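Local coordinates for tyrosine-protein phosphatase non-receptor type 18 (Homo sapiens, PDB 2OC3) that removes phosphate from phosphotyrosine in protein substrates, including autophosphorylated tyrosine kinases overexpressed in tumours, through its tyrosine-phosphatase catalytic domain, at residues 217-222 with 245-250; 94-99 with 103-108; 262-267 with 286-291; 250-253 with 257-260. One frame throughout, in Å; residues are numbered along the deposited sequence. Where two conformers were deposited one is given.

Contact 1 of 4, residues 217-222 with 245-250; sequences EARRLQ and TVDYVR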
loop_
_atom_site.group_PDB
_atom_site.type_symbol
_atom_site.label_atom_id
_atom_site.label_comp_id
_atom_site.label_asym_id
_atom_site.label_seq_id
_atom_site.Cartn_x
_atom_site.Cartn_y
_atom_site.Cartn_z
ATOM N N GLU A 217 -4.032 -7.053 -12.465
ATOM C CA GLU A 217 -5.444 -6.725 -12.447
ATOM C C GLU A 217 -5.693 -5.323 -11.906
ATOM O O GLU A 217 -6.519 -4.576 -12.431
ATOM C CB GLU A 217 -6.208 -7.750 -11.633
ATOM C CG GLU A 217 -7.717 -7.448 -11.498
ATOM C CD GLU A 217 -8.492 -7.362 -12.821
ATOM O OE1 GLU A 217 -8.121 -8.004 -13.816
ATOM O OE2 GLU A 217 -9.515 -6.647 -12.865
ATOM N N ALA A 218 -4.988 -4.916 -10.853
ATOM C CA ALA A 218 -5.156 -3.566 -10.343
ATOM C C ALA A 218 -4.920 -2.533 -11.422
ATOM O O ALA A 218 -5.601 -1.534 -11.490
ATOM C CB ALA A 218 -4.196 -3.288 -9.170
ATOM N N ARG A 219 -3.884 -2.775 -12.224
ATOM C CA ARG A 219 -3.551 -1.828 -13.279
ATOM C C ARG A 219 -4.588 -1.804 -14.382
ATOM O O ARG A 219 -4.843 -0.736 -14.959
ATOM C CB ARG A 219 -2.159 -2.113 -13.826
ATOM C CG ARG A 219 -1.061 -1.495 -12.941
ATOM C CD ARG A 219 -0.999 -0.027 -13.183
ATOM N NE ARG A 219 -0.232 0.668 -12.167
ATOM C CZ ARG A 219 -0.291 1.971 -11.957
ATOM N NH1 ARG A 219 -1.113 2.748 -12.666
ATOM N NH2 ARG A 219 0.461 2.503 -10.988
ATOM N N ARG A 220 -5.197 -2.946 -14.683
ATOM C CA ARG A 220 -6.281 -2.913 -15.675
ATOM C C ARG A 220 -7.452 -2.095 -15.148
ATOM O O ARG A 220 -8.072 -1.333 -15.892
ATOM C CB ARG A 220 -6.767 -4.320 -16.011
ATOM C CG ARG A 220 -5.803 -5.135 -16.849
ATOM C CD ARG A 220 -6.359 -6.440 -17.352
ATOM N NE ARG A 220 -6.459 -7.421 -16.283
ATOM C CZ ARG A 220 -5.527 -8.337 -15.995
ATOM N NH1 ARG A 220 -4.403 -8.426 -16.694
ATOM N NH2 ARG A 220 -5.729 -9.181 -15.033
ATOM N N LEU A 221 -7.790 -2.275 -13.863
ATOM C CA LEU A 221 -8.931 -1.573 -13.271
ATOM C C LEU A 221 -8.665 -0.088 -13.104
ATOM O O LEU A 221 -9.590 0.731 -13.206
ATOM C CB LEU A 221 -9.290 -2.177 -11.917
ATOM C CG LEU A 221 -9.746 -3.622 -11.969
ATOM C CD1 LEU A 221 -9.690 -4.271 -10.593
ATOM C CD2 LEU A 221 -11.176 -3.752 -12.576
ATOM N N GLN A 222 -7.417 0.260 -12.807
ATOM C CA GLN A 222 -6.997 1.652 -12.625
ATOM C C GLN A 222 -7.102 2.447 -13.931
ATOM O O GLN A 222 -7.517 3.616 -13.910
ATOM C CB GLN A 222 -5.543 1.679 -12.141
ATOM C CG GLN A 222 -4.850 3.061 -12.089
ATOM C CD GLN A 222 -5.453 3.997 -11.083
ATOM O OE1 GLN A 222 -6.160 3.584 -10.164
ATOM N NE2 GLN A 222 -5.184 5.297 -11.267
ATOM N N THR A 245 6.460 -1.405 -4.656
ATOM C CA THR A 245 7.712 -1.523 -5.400
ATOM C C THR A 245 7.514 -2.393 -6.647
ATOM O O THR A 245 8.047 -2.072 -7.726
ATOM C CB THR A 245 8.843 -2.108 -4.531
ATOM O OG1 THR A 245 9.043 -1.263 -3.391
ATOM C CG2 THR A 245 10.138 -2.201 -5.338
ATOM N N VAL A 246 6.757 -3.483 -6.527
ATOM C CA VAL A 246 6.519 -4.344 -7.673
ATOM C C VAL A 246 5.794 -3.543 -8.765
ATOM O O VAL A 246 6.132 -3.601 -9.962
ATOM C CB VAL A 246 5.699 -5.588 -7.254
ATOM C CG1 VAL A 246 5.159 -6.363 -8.502
ATOM C CG2 VAL A 246 6.509 -6.478 -6.334
ATOM N N ASP A 247 4.802 -2.765 -8.368
ATOM C CA ASP A 247 4.071 -1.979 -9.347
ATOM C C ASP A 247 4.955 -0.919 -9.955
ATOM O O ASP A 247 4.871 -0.687 -11.169
ATOM C CB ASP A 247 2.861 -1.271 -8.746
ATOM C CG ASP A 247 2.124 -0.457 -9.776
ATOM O OD1 ASP A 247 1.370 -1.076 -10.560
ATOM O OD2 ASP A 247 2.283 0.767 -9.807
ATOM N N TYR A 248 5.739 -0.207 -9.142
ATOM C CA TYR A 248 6.676 0.808 -9.658
ATOM C C TYR A 248 7.606 0.200 -10.732
ATOM O O TYR A 248 7.775 0.758 -11.845
ATOM C CB TYR A 248 7.462 1.384 -8.484
ATOM C CG TYR A 248 8.398 2.533 -8.811
ATOM C CD1 TYR A 248 8.045 3.841 -8.497
ATOM C CD2 TYR A 248 9.672 2.289 -9.318
ATOM C CE1 TYR A 248 8.918 4.900 -8.751
ATOM C CE2 TYR A 248 10.544 3.343 -9.576
ATOM C CZ TYR A 248 10.144 4.631 -9.296
ATOM O OH TYR A 248 10.994 5.709 -9.513
ATOM N N VAL A 249 8.232 -0.926 -10.402
ATOM C CA VAL A 249 9.161 -1.579 -11.331
ATOM C C VAL A 249 8.419 -2.067 -12.575
ATOM O O VAL A 249 8.929 -1.951 -13.711
ATOM C CB VAL A 249 9.981 -2.670 -10.650
ATOM C CG1 VAL A 249 10.914 -3.369 -11.677
ATOM C CG2 VAL A 249 10.776 -2.074 -9.494
ATOM N N ARG A 250 7.208 -2.571 -12.409
ATOM C CA ARG A 250 6.439 -3.023 -13.561
ATOM C C ARG A 250 6.074 -1.854 -14.454
ATOM O O ARG A 250 6.061 -2.009 -15.674
ATOM C CB ARG A 250 5.183 -3.743 -13.096
ATOM C CG ARG A 250 4.373 -4.375 -14.214
ATOM C CD ARG A 250 3.341 -5.334 -13.675
ATOM N NE ARG A 250 2.506 -5.839 -14.773
ATOM C CZ ARG A 250 1.442 -5.202 -15.246
ATOM N NH1 ARG A 250 0.992 -4.073 -14.744
ATOM N NH2 ARG A 250 0.761 -5.746 -16.262
#

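Contact 2 of 4, residues 94-99 with 103-108; sequences NFIRGV and LAYIAT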
loop_
_atom_site.group_PDB
_atom_site.type_symbol
_atom_site.label_atom_id
_atom_site.label_comp_id
_atom_site.label_asym_id
_atom_site.label_seq_id
_atom_site.Cartn_x
_atom_site.Cartn_y
_atom_site.Cartn_z
ATOM N N ASN A 94 0.814 7.645 4.112
ATOM C CA ASN A 94 1.791 8.479 3.401
ATOM C C ASN A 94 1.640 8.308 1.900
ATOM O O ASN A 94 1.354 7.213 1.415
ATOM C CB ASN A 94 3.236 8.119 3.762
ATOM C CG ASN A 94 3.553 8.418 5.192
ATOM O OD1 ASN A 94 3.389 7.573 6.071
ATOM N ND2 ASN A 94 4.012 9.640 5.455
ATOM N N PHE A 95 1.865 9.387 1.155
ATOM C CA PHE A 95 2.006 9.305 -0.280
ATOM C C PHE A 95 3.361 8.750 -0.648
ATOM O O PHE A 95 4.369 9.073 0.018
ATOM C CB PHE A 95 1.850 10.696 -0.904
ATOM C CG PHE A 95 0.443 11.210 -0.902
ATOM C CD1 PHE A 95 -0.486 10.695 -1.772
ATOM C CD2 PHE A 95 0.023 12.240 -0.056
ATOM C CE1 PHE A 95 -1.796 11.178 -1.830
ATOM C CE2 PHE A 95 -1.337 12.705 -0.111
ATOM C CZ PHE A 95 -2.197 12.161 -0.981
ATOM N N ILE A 96 3.395 7.995 -1.748
ATOM C CA ILE A 96 4.602 7.481 -2.373
ATOM C C ILE A 96 4.571 7.903 -3.856
ATOM O O ILE A 96 3.551 7.757 -4.530
ATOM C CB ILE A 96 4.769 5.971 -2.229
ATOM C CG1 ILE A 96 4.801 5.574 -0.732
ATOM C CG2 ILE A 96 6.056 5.513 -2.947
ATOM C CD1 ILE A 96 4.934 4.020 -0.477
ATOM N N ARG A 97 5.686 8.492 -4.311
ATOM C CA ARG A 97 5.831 8.922 -5.699
ATOM C C ARG A 97 5.995 7.737 -6.652
ATOM O O ARG A 97 6.629 6.743 -6.316
ATOM C CB ARG A 97 7.080 9.781 -5.821
ATOM C CG ARG A 97 6.978 11.102 -5.132
ATOM C CD ARG A 97 8.223 11.939 -5.347
ATOM N NE ARG A 97 9.319 11.481 -4.503
ATOM C CZ ARG A 97 9.525 11.845 -3.234
ATOM N NH1 ARG A 97 8.704 12.685 -2.614
ATOM N NH2 ARG A 97 10.561 11.353 -2.577
ATOM N N GLY A 98 5.407 7.867 -7.837
ATOM C CA GLY A 98 5.524 6.862 -8.874
ATOM C C GLY A 98 6.551 7.220 -9.926
ATOM O O GLY A 98 7.356 8.162 -9.782
ATOM N N VAL A 99 6.518 6.443 -10.996
ATOM C CA VAL A 99 7.587 6.524 -12.009
ATOM C C VAL A 99 7.585 7.878 -12.715
ATOM O O VAL A 99 8.619 8.279 -13.232
ATOM C CB VAL A 99 7.492 5.385 -13.037
ATOM C CG1 VAL A 99 7.670 4.047 -12.322
ATOM C CG2 VAL A 99 6.225 5.462 -13.812
ATOM N N LEU A 103 2.114 11.641 -7.342
ATOM C CA LEU A 103 1.717 10.880 -6.147
ATOM C C LEU A 103 0.885 9.649 -6.540
ATOM O O LEU A 103 -0.340 9.708 -6.611
ATOM C CB LEU A 103 0.952 11.786 -5.203
ATOM C CG LEU A 103 1.691 13.053 -4.766
ATOM C CD1 LEU A 103 0.758 13.932 -3.921
ATOM C CD2 LEU A 103 2.962 12.698 -4.031
ATOM N N ALA A 104 1.581 8.556 -6.785
ATOM C CA ALA A 104 1.038 7.397 -7.450
ATOM C C ALA A 104 0.458 6.358 -6.496
ATOM O O ALA A 104 -0.395 5.549 -6.908
ATOM C CB ALA A 104 2.101 6.757 -8.335
ATOM N N TYR A 105 0.896 6.374 -5.242
ATOM C CA TYR A 105 0.400 5.451 -4.219
ATOM C C TYR A 105 0.068 6.193 -2.970
ATOM O O TYR A 105 0.750 7.141 -2.562
ATOM C CB TYR A 105 1.455 4.408 -3.872
ATOM C CG TYR A 105 2.124 3.802 -5.080
ATOM C CD1 TYR A 105 1.510 2.786 -5.793
ATOM C CD2 TYR A 105 3.332 4.305 -5.550
ATOM C CE1 TYR A 105 2.089 2.282 -6.941
ATOM C CE2 TYR A 105 3.940 3.793 -6.693
ATOM C CZ TYR A 105 3.310 2.794 -7.406
ATOM O OH TYR A 105 3.935 2.338 -8.577
ATOM N N ILE A 106 -0.939 5.675 -2.262
ATOM C CA ILE A 106 -1.156 6.031 -0.857
ATOM C C ILE A 106 -0.948 4.755 -0.088
ATOM O O ILE A 106 -1.678 3.785 -0.358
ATOM C CB ILE A 106 -2.563 6.543 -0.574
ATOM C CG1 ILE A 106 -2.737 7.880 -1.269
ATOM C CG2 ILE A 106 -2.739 6.676 0.992
ATOM C CD1 ILE A 106 -4.108 8.474 -1.222
ATOM N N ALA A 107 0.052 4.714 0.783
ATOM C CA ALA A 107 0.384 3.558 1.649
ATOM C C ALA A 107 -0.180 3.867 3.017
ATOM O O ALA A 107 0.183 4.849 3.642
ATOM C CB ALA A 107 1.900 3.386 1.728
ATOM N N THR A 108 -1.101 3.053 3.495
ATOM C CA THR A 108 -1.768 3.343 4.752
ATOM C C THR A 108 -1.938 2.063 5.576
ATOM O O THR A 108 -1.645 0.959 5.096
ATOM C CB THR A 108 -3.113 4.103 4.484
ATOM O OG1 THR A 108 -3.716 4.634 5.696
ATOM C CG2 THR A 108 -4.167 3.216 3.789
HETATM O O HOH W 1 4.519 4.285 -10.584
#

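Contact 3 of 4, residues 262-267 with 286-291; sequences FSLFDV and RFLYHT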
loop_
_atom_site.group_PDB
_atom_site.type_symbol
_atom_site.label_atom_id
_atom_site.label_comp_id
_atom_site.label_asym_id
_atom_site.label_seq_id
_atom_site.Cartn_x
_atom_site.Cartn_y
_atom_site.Cartn_z
ATOM N N PHE A 262 19.853 0.239 -13.631
ATOM C CA PHE A 262 18.700 0.046 -12.746
ATOM C C PHE A 262 19.123 -0.629 -11.444
ATOM O O PHE A 262 19.862 -1.634 -11.431
ATOM C CB PHE A 262 17.643 -0.802 -13.421
ATOM C CG PHE A 262 16.488 -1.159 -12.509
ATOM C CD1 PHE A 262 15.612 -0.182 -12.062
ATOM C CD2 PHE A 262 16.304 -2.458 -12.087
ATOM C CE1 PHE A 262 14.543 -0.529 -11.192
ATOM C CE2 PHE A 262 15.241 -2.795 -11.248
ATOM C CZ PHE A 262 14.381 -1.811 -10.814
ATOM N N SER A 263 18.618 -0.079 -10.342
ATOM C CA SER A 263 18.964 -0.526 -9.018
ATOM C C SER A 263 17.665 -0.702 -8.214
ATOM O O SER A 263 16.985 0.276 -7.912
ATOM C CB SER A 263 19.820 0.538 -8.339
ATOM O OG SER A 263 20.058 0.206 -6.976
ATOM N N LEU A 264 17.377 -1.942 -7.870
ATOM C CA LEU A 264 16.226 -2.242 -6.989
ATOM C C LEU A 264 16.511 -1.700 -5.579
ATOM O O LEU A 264 15.601 -1.223 -4.880
ATOM C CB LEU A 264 15.954 -3.737 -7.006
ATOM C CG LEU A 264 14.673 -4.277 -6.406
ATOM C CD1 LEU A 264 13.476 -3.531 -6.979
ATOM C CD2 LEU A 264 14.583 -5.765 -6.729
ATOM N N PHE A 265 17.789 -1.694 -5.195
ATOM C CA PHE A 265 18.234 -1.117 -3.929
ATOM C C PHE A 265 17.767 0.335 -3.846
ATOM O O PHE A 265 17.195 0.784 -2.844
ATOM C CB PHE A 265 19.761 -1.256 -3.810
ATOM C CG PHE A 265 20.357 -0.552 -2.628
ATOM C CD1 PHE A 265 20.676 -1.262 -1.469
ATOM C CD2 PHE A 265 20.613 0.797 -2.674
ATOM C CE1 PHE A 265 21.226 -0.598 -0.382
ATOM C CE2 PHE A 265 21.165 1.462 -1.592
ATOM C CZ PHE A 265 21.466 0.751 -0.451
ATOM N N ASP A 266 18.011 1.101 -4.908
ATOM C CA ASP A 266 17.705 2.522 -4.891
ATOM C C ASP A 266 16.191 2.763 -4.815
ATOM O O ASP A 266 15.750 3.710 -4.169
ATOM C CB ASP A 266 18.248 3.204 -6.153
ATOM C CG ASP A 266 19.767 3.304 -6.175
ATOM O OD1 ASP A 266 20.425 3.113 -5.126
ATOM O OD2 ASP A 266 20.312 3.596 -7.271
ATOM N N VAL A 267 15.415 1.897 -5.461
ATOM C CA VAL A 267 13.941 2.028 -5.439
ATOM C C VAL A 267 13.422 1.815 -4.015
ATOM O O VAL A 267 12.650 2.623 -3.508
ATOM C CB VAL A 267 13.247 1.045 -6.409
ATOM C CG1 VAL A 267 11.722 1.106 -6.249
ATOM C CG2 VAL A 267 13.681 1.343 -7.878
ATOM N N ARG A 286 14.086 -10.308 -0.525
ATOM C CA ARG A 286 14.415 -11.433 -1.414
ATOM C C ARG A 286 13.200 -11.761 -2.307
ATOM O O ARG A 286 13.365 -12.006 -3.515
ATOM C CB ARG A 286 14.841 -12.660 -0.615
ATOM C CG ARG A 286 16.201 -12.596 0.030
ATOM C CD ARG A 286 16.536 -13.935 0.759
ATOM N NE ARG A 286 17.841 -13.861 1.433
ATOM C CZ ARG A 286 19.015 -13.963 0.815
ATOM N NH1 ARG A 286 19.074 -14.171 -0.499
ATOM N NH2 ARG A 286 20.146 -13.863 1.517
ATOM N N PHE A 287 11.997 -11.788 -1.720
ATOM C CA PHE A 287 10.754 -12.036 -2.481
ATOM C C PHE A 287 10.563 -10.992 -3.594
ATOM O O PHE A 287 10.170 -11.321 -4.747
ATOM C CB PHE A 287 9.586 -12.035 -1.538
ATOM C CG PHE A 287 8.251 -12.338 -2.181
ATOM C CD1 PHE A 287 7.994 -13.571 -2.745
ATOM C CD2 PHE A 287 7.214 -11.427 -2.103
ATOM C CE1 PHE A 287 6.745 -13.839 -3.269
ATOM C CE2 PHE A 287 5.962 -11.722 -2.621
ATOM C CZ PHE A 287 5.751 -12.923 -3.204
ATOM N N LEU A 288 10.852 -9.731 -3.275
ATOM C CA LEU A 288 10.775 -8.667 -4.244
ATOM C C LEU A 288 11.777 -8.918 -5.384
ATOM O O LEU A 288 11.436 -8.768 -6.570
ATOM C CB LEU A 288 11.038 -7.338 -3.495
ATOM C CG LEU A 288 11.129 -6.076 -4.325
ATOM C CD1 LEU A 288 9.762 -5.746 -5.020
ATOM C CD2 LEU A 288 11.607 -4.927 -3.419
ATOM N N TYR A 289 13.016 -9.285 -5.065
ATOM C CA TYR A 289 13.983 -9.695 -6.064
ATOM C C TYR A 289 13.504 -10.823 -6.954
ATOM O O TYR A 289 13.639 -10.739 -8.157
ATOM C CB TYR A 289 15.348 -10.054 -5.442
ATOM C CG TYR A 289 16.392 -8.977 -5.618
ATOM C CD1 TYR A 289 16.547 -7.989 -4.656
ATOM C CD2 TYR A 289 17.191 -8.920 -6.749
ATOM C CE1 TYR A 289 17.475 -6.988 -4.798
ATOM C CE2 TYR A 289 18.169 -7.911 -6.897
ATOM C CZ TYR A 289 18.285 -6.944 -5.906
ATOM O OH TYR A 289 19.200 -5.916 -5.984
ATOM N N HIS A 290 12.898 -11.844 -6.361
ATOM C CA HIS A 290 12.359 -12.980 -7.101
ATOM C C HIS A 290 11.281 -12.504 -8.091
ATOM O O HIS A 290 11.245 -12.911 -9.275
ATOM C CB HIS A 290 11.747 -13.977 -6.115
ATOM C CG HIS A 290 11.324 -15.288 -6.708
ATOM N ND1 HIS A 290 11.412 -15.591 -8.051
ATOM C CD2 HIS A 290 10.795 -16.381 -6.111
ATOM C CE1 HIS A 290 10.968 -16.822 -8.252
ATOM N NE2 HIS A 290 10.585 -17.323 -7.092
ATOM N N THR A 291 10.407 -11.618 -7.610
ATOM C CA THR A 291 9.299 -11.087 -8.394
ATOM C C THR A 291 9.809 -10.280 -9.577
ATOM O O THR A 291 9.323 -10.446 -10.710
ATOM C CB THR A 291 8.357 -10.213 -7.531
ATOM O OG1 THR A 291 7.917 -10.961 -6.378
ATOM C CG2 THR A 291 7.152 -9.767 -8.330
HETATM O O HOH W 2 19.602 -3.468 -7.061
#

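Contact 4 of 4, residues 250-253 with 257-260; sequences RQLL and MIPP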
loop_
_atom_site.group_PDB
_atom_site.type_symbol
_atom_site.label_atom_id
_atom_site.label_comp_id
_atom_site.label_asym_id
_atom_site.label_seq_id
_atom_site.Cartn_x
_atom_site.Cartn_y
_atom_site.Cartn_z
ATOM N N ARG A 250 7.208 -2.571 -12.409
ATOM C CA ARG A 250 6.439 -3.023 -13.561
ATOM C C ARG A 250 6.074 -1.854 -14.454
ATOM O O ARG A 250 6.061 -2.009 -15.674
ATOM C CB ARG A 250 5.183 -3.743 -13.096
ATOM C CG ARG A 250 4.373 -4.375 -14.214
ATOM C CD ARG A 250 3.341 -5.334 -13.675
ATOM N NE ARG A 250 2.506 -5.839 -14.773
ATOM C CZ ARG A 250 1.442 -5.202 -15.246
ATOM N NH1 ARG A 250 0.992 -4.073 -14.744
ATOM N NH2 ARG A 250 0.761 -5.746 -16.262
ATOM N N GLN A 251 5.766 -0.696 -13.899
ATOM C CA GLN A 251 5.469 0.469 -14.711
ATOM C C GLN A 251 6.709 0.891 -15.496
ATOM O O GLN A 251 6.586 1.239 -16.688
ATOM C CB GLN A 251 4.946 1.601 -13.869
ATOM C CG GLN A 251 3.559 1.298 -13.288
ATOM C CD GLN A 251 2.519 0.992 -14.366
ATOM O OE1 GLN A 251 2.273 -0.165 -14.751
ATOM N NE2 GLN A 251 1.898 2.051 -14.845
ATOM N N LEU A 252 7.884 0.853 -14.884
ATOM C CA LEU A 252 9.130 1.137 -15.635
ATOM C C LEU A 252 9.278 0.162 -16.791
ATOM O O LEU A 252 9.615 0.537 -17.918
ATOM C CB LEU A 252 10.373 1.039 -14.749
ATOM C CG LEU A 252 10.557 2.113 -13.676
ATOM C CD1 LEU A 252 11.842 1.799 -12.864
ATOM C CD2 LEU A 252 10.549 3.526 -14.281
ATOM N N LEU A 253 9.036 -1.109 -16.534
ATOM C CA LEU A 253 9.221 -2.150 -17.547
ATOM C C LEU A 253 8.278 -1.937 -18.717
ATOM O O LEU A 253 8.692 -1.952 -19.895
ATOM C CB LEU A 253 8.961 -3.519 -16.928
ATOM C CG LEU A 253 9.181 -4.752 -17.786
ATOM C CD1 LEU A 253 10.652 -4.868 -18.144
ATOM C CD2 LEU A 253 8.700 -5.976 -17.029
ATOM N N MET A 257 11.384 1.986 -19.612
ATOM C CA MET A 257 12.201 2.888 -18.854
ATOM C C MET A 257 13.004 2.240 -17.732
ATOM O O MET A 257 13.237 2.847 -16.681
ATOM C CB MET A 257 11.306 3.986 -18.282
ATOM C CG MET A 257 10.701 4.903 -19.317
ATOM S SD MET A 257 11.970 5.922 -20.152
ATOM C CE MET A 257 12.557 6.903 -18.807
ATOM N N ILE A 258 13.506 1.041 -17.987
ATOM C CA ILE A 258 14.479 0.413 -17.100
ATOM C C ILE A 258 15.884 0.795 -17.597
ATOM O O ILE A 258 16.280 0.317 -18.627
ATOM C CB ILE A 258 14.320 -1.133 -17.076
ATOM C CG1 ILE A 258 12.922 -1.538 -16.626
ATOM C CG2 ILE A 258 15.354 -1.735 -16.097
ATOM C CD1 ILE A 258 12.693 -1.310 -15.153
ATOM N N PRO A 259 16.637 1.633 -16.838
ATOM C CA PRO A 259 17.954 2.008 -17.368
ATOM C C PRO A 259 18.981 0.936 -17.092
ATOM O O PRO A 259 18.724 0.060 -16.259
ATOM C CB PRO A 259 18.275 3.297 -16.625
ATOM C CG PRO A 259 17.556 3.193 -15.346
ATOM C CD PRO A 259 16.356 2.273 -15.545
ATOM N N PRO A 260 20.122 0.964 -17.801
ATOM C CA PRO A 260 21.112 -0.107 -17.682
ATOM C C PRO A 260 21.747 -0.207 -16.295
ATOM O O PRO A 260 22.235 -1.270 -15.914
ATOM C CB PRO A 260 22.170 0.268 -18.737
ATOM C CG PRO A 260 21.985 1.721 -18.942
ATOM C CD PRO A 260 20.533 1.973 -18.800
#

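Contact 1 of 4, residues 217-222 with 245-250
Arg219 reaches across from the 217-222 helix and grips Asp247 side-on, giving one nitrogen to each carboxylate oxygen. Arg219 NE donates to Asp247 OD1 at 2.9 Å with a nearly straight bond (172°), arriving on the syn lone pair. Beside it, Arg219 NH2 meets Asp247 OD2 at 2.8 Å, also on the syn side but a little out of the carboxylate plane. The two flat groups lie nearly coplanar, 16° apart. A bend at chi2 (-76°) turns the Arg219 guanidinium onto the carboxylate, and Arg219 CG itself lies 3.4 Å from Asp247 OD1. Asp247 is buried, and its OD2 is gripped a second time, by the hydroxyl of Tyr105; the two partners together fix the rotation of the carboxylate and probably favour its charged form. Further out, the extended Arg250 runs antiparallel to the Arg219 side chain, laying NH1 against its aliphatic part, 3.8 Å from Arg219 CG. The charged ends stay apart, with Arg219 NE 5.5 Å from Arg250 NH1. Beyond these three residues the segments hardly meet, so a single ion pair carries most of the contact. It ties helix 209-222 to helix 238-254, whose first turn completes the loop that, by similarity, binds substrate in the classical tyrosine-phosphatase fold.

Contact 2 of 4, residues 94-99 with 103-108
Asn94 and Ala107 form an antiparallel hydrogen-bonded pair: Asn94 N donates to Ala107 O, and Ala107 N returns the bond to Asn94 O, each at 2.9 Å. Two residues on, Ile96 N donates to Tyr105 O, while Ile96 O takes Tyr105 N at 3.1 Å and, weakly, Ala104 N as well. Two residues, Ala104 and Tyr105, thus sit opposite the single Ile96, a classic beta bulge. Between these pairs, C-H...O contacts run from Phe95 CA to Tyr105 O and from Ile106 CA to Asn94 O. The two strands are a hairpin at the margin of the mixed sheet of the phosphatase domain, where 93-97 is outermost and 103-108 runs beside strand 229-232, which leads into the probable substrate-binding loop. Ala107 lies about 8 Å, side chain to side chain, from Cys233, the predicted nucleophile. Apolar contacts occupy both faces. On one, Phe95 CG lies anti to its carbonyl carbon (chi1 -73°), setting the ring alongside Ile106, with Phe95 CE1 3.5 Å from Ile106 CG1. Leu103, from the strand end, lays CD1 over that ring, a CH-pi contact 4.1 Å from the Phe95 centroid. On the other face, Ile96 CD1 packs on Ala107 CB at 3.8 Å, and Ile96 CG2 meets Tyr105 CD2. The Tyr105 hydroxyl bonds Asp247 of helix 238-254 and, through a water, reaches back to Val99 N.

Contact 3 of 4, residues 262-267 with 286-291
Leu264 packs against Tyr289 from the first turn of helix 264-272, and its side chain can be followed outward. Its CB lies near the phenol end of the tyrosine, 4.0 Å from Tyr289 OH. With CG anti to the backbone N (chi1 -168°), the chain runs across one face of the ring toward helix 282-296, head to tail with the tyrosine. At the tip, CD2 does most of the touching: it sits over the ring, 3.6 Å from the Tyr289 centroid and only 13° off the normal, a well-centred CH-pi contact. The same methyl also reaches Leu288 CG at 4.2 Å, so it meets two consecutive residues of one helix. Tyr289 holds its ring there with an unusual chi1 of -103°, away from the staggered positions. At the helix start, a water donates to Tyr289 OH at 2.7 Å and accepts from Phe265 N at 3.1 Å; Glu33 of helix 29-47 is hydrogen-bonded to the same hydroxyl. Ser263 caps that start, its OG accepting from Asp266 N. The contact packs helix 264-272 on helix 282-296 in the C-terminal helical part of the phosphatase domain, and Leu288 also touches helix 238-254. No direct hydrogen bond spans the two segments: the contact is mainly apolar, a methyl on an aromatic face, with the bridging water supplying the polar link.

Contact 4 of 4, residues 250-253 with 257-260
The carbonyl of Leu252 and the amide of Met257 are the flat groups that meet: Met257 N donates to Leu252 O at 2.8 Å, coming in 22° from the carbonyl plane with a fairly straight N-H...O angle of 161°. This six-to-one (i+5) bond, longer than an alpha-helical step, closes the C-terminal end of helix 238-254, from which the chain runs on toward helix 264-272 in the phosphatase domain. Leu252 O also takes a hydrogen bond from the side chain of Thr255, so this carbonyl is held twice where the regular helical ladder gives out. Around this bond the side chains close in. Leu252 CD2 reaches Met257 O at 3.7 Å and Met257 CB at 4.1 Å, the leucine and methionine crossing at about a right angle; beyond CB the methionine bends away from the helix. Ile258 instead bends inward. Its CG1 packs on the helix backbone, 3.9 Å from Leu253 CA, and Phe296 of helix 282-296 touches the same isoleucine. The bend at chi2 (-72°) carries the terminal methyl back onto Leu252, where Ile258 CD1 presses on Leu252 CB at 3.3 Å, closer than carbon atoms usually come.

Along the chain contact 2 comes first, then contact 1, contact 4 and contact 3, all within the one phosphatase domain. Helix 238-254 ties them together: it supplies one side of contacts 1 and 4, which share Arg250, and packs against the other two. Contacts 1 and 2 lie 12 Å apart, centre to centre, and join where Asp247 meets Tyr105, linking helix to hairpin. Thr245 and Val246 touch Leu288, connecting contact 1 to contact 3, whose centre is about 16 Å away. Val99 and Phe262 both reach Leu252, bringing contacts 2 and 3 to contact 4. Sheet edge and C-terminal helices are thus packed round the one helix that begins in the probable substrate-binding loop.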